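Local structure of putative hydrolase (Acinetobacter sp. NBRC 100985, 4XUK) at residues 102-107 against 123-128. The protein is a zinc-binding hydrolase of the metallo-beta-lactamase superfamily that breaks down organophosphates and probably also acts as a lactonase. The protein carries 2 engineered substitutions. Residues are numbered along the deposited sequence; the frame is centred on the assembly and turned at random.
Sequences DTILLT and ANFPNA
The delta carbon of I104 reaches from the strand 103-105 to the F125 ring, with CD1 3.6 Å from F125 CD2, a plain apolar contact in which the two side chains cross at about a right angle. I104 sets CG1 anti to its own carbonyl carbon (chi1 -63°) and runs on extended through CD1, which brings the long branch to the loop. Its CD1 also lies 3.9 Å from A128 CB, so one methyl meets both a ring and a methyl. L71 of strand 69-72 touches both I104 and F125.

The polar component is slight: A128 CA approaches D102 O at 3.4 Å in a CA-H...O contact. A128 ends a type I beta turn that starts at F125, closed by A128 N to F125 O at 3.1 Å. The contact exemplifies a turn seated by side chains just before strand pairing starts, in a mixed sheet of the metallo-beta-lactamase fold, with the I104 side chain about 14 Å from a zinc ion. Between 102-107 and 123-128 the chemistry is thus apolar contact plus one CA-H...O approach; conventional hydrogen bonds begin one residue later, where T129 of the parallel strand 129-133 bonds to the backbones of D102 and I104.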
# COMPACT_ATOMS: atom_id res chain seq x y z
N ASP A 102 12.64 -17.09 -17.86
CA ASP A 102 13.90 -17.31 -18.60
C ASP A 102 15.17 -17.17 -17.75
O ASP A 102 16.15 -17.79 -17.99
CB ASP A 102 14.10 -16.25 -19.70
CG ASP A 102 12.96 -16.12 -20.58
OD1 ASP A 102 12.55 -17.10 -21.15
OD2 ASP A 102 12.43 -15.05 -20.68
N THR A 103 15.12 -16.24 -16.81
CA THR A 103 16.22 -15.86 -15.96
C THR A 103 15.78 -15.58 -14.52
O THR A 103 14.77 -14.96 -14.27
CB THR A 103 16.94 -14.63 -16.48
OG1 THR A 103 17.23 -14.77 -17.84
CG2 THR A 103 18.19 -14.35 -15.70
N ILE A 104 16.59 -16.03 -13.58
CA ILE A 104 16.36 -15.73 -12.17
C ILE A 104 17.62 -15.08 -11.62
O ILE A 104 18.71 -15.64 -11.71
CB ILE A 104 16.03 -17.02 -11.37
CG1 ILE A 104 14.72 -17.64 -11.89
CG2 ILE A 104 15.96 -16.73 -9.86
CD1 ILE A 104 14.33 -18.96 -11.25
N LEU A 105 17.48 -13.87 -11.08
CA LEU A 105 18.59 -13.19 -10.41
C LEU A 105 18.38 -13.26 -8.90
O LEU A 105 17.31 -12.91 -8.38
CB LEU A 105 18.69 -11.73 -10.86
CG LEU A 105 18.74 -11.46 -12.36
CD1 LEU A 105 18.74 -9.97 -12.65
CD2 LEU A 105 19.90 -12.17 -13.03
N LEU A 106 19.41 -13.72 -8.20
CA LEU A 106 19.35 -13.82 -6.75
C LEU A 106 20.19 -12.71 -6.12
O LEU A 106 21.36 -12.56 -6.46
CB LEU A 106 19.87 -15.20 -6.31
CG LEU A 106 19.04 -16.38 -6.82
CD1 LEU A 106 19.62 -17.69 -6.36
CD2 LEU A 106 17.56 -16.26 -6.41
N THR A 107 19.59 -11.93 -5.23
CA THR A 107 20.36 -10.89 -4.56
C THR A 107 21.40 -11.51 -3.63
O THR A 107 22.50 -10.99 -3.49
CB THR A 107 19.46 -9.93 -3.77
OG1 THR A 107 18.66 -10.67 -2.83
CG2 THR A 107 18.57 -9.14 -4.72
N ALA A 123 12.87 -28.34 -9.81
CA ALA A 123 12.84 -26.94 -10.22
C ALA A 123 11.41 -26.45 -10.37
O ALA A 123 10.55 -27.17 -10.89
CB ALA A 123 13.62 -26.73 -11.54
N ASN A 124 11.15 -25.24 -9.89
CA ASN A 124 9.88 -24.61 -10.18
C ASN A 124 9.91 -23.92 -11.53
O ASN A 124 8.86 -23.69 -12.12
CB ASN A 124 9.50 -23.58 -9.11
CG ASN A 124 8.92 -24.21 -7.86
OD1 ASN A 124 8.28 -25.25 -7.91
ND2 ASN A 124 9.11 -23.55 -6.73
N PHE A 125 11.10 -23.58 -12.02
CA PHE A 125 11.20 -22.80 -13.24
C PHE A 125 12.05 -23.51 -14.30
O PHE A 125 13.24 -23.23 -14.45
CB PHE A 125 11.71 -21.40 -12.91
CG PHE A 125 10.88 -20.70 -11.85
CD1 PHE A 125 9.70 -20.07 -12.20
CD2 PHE A 125 11.26 -20.72 -10.52
CE1 PHE A 125 8.91 -19.45 -11.24
CE2 PHE A 125 10.47 -20.11 -9.55
CZ PHE A 125 9.29 -19.47 -9.91
N PRO A 126 11.42 -24.43 -15.05
CA PRO A 126 12.14 -25.41 -15.87
C PRO A 126 12.93 -24.81 -17.04
O PRO A 126 13.85 -25.46 -17.52
CB PRO A 126 11.03 -26.34 -16.38
CG PRO A 126 9.80 -25.53 -16.32
CD PRO A 126 9.96 -24.57 -15.17
N ASN A 127 12.61 -23.58 -17.45
CA ASN A 127 13.33 -22.94 -18.55
C ASN A 127 14.25 -21.80 -18.12
O ASN A 127 14.77 -21.05 -18.95
CB ASN A 127 12.33 -22.43 -19.58
CG ASN A 127 11.47 -23.53 -20.12
OD1 ASN A 127 11.97 -24.59 -20.48
ND2 ASN A 127 10.16 -23.32 -20.15
N ALA A 128 14.47 -21.69 -16.82
CA ALA A 128 15.21 -20.56 -16.28
C ALA A 128 16.64 -20.92 -15.93
O ALA A 128 16.94 -22.02 -15.44
CB ALA A 128 14.51 -20.02 -15.03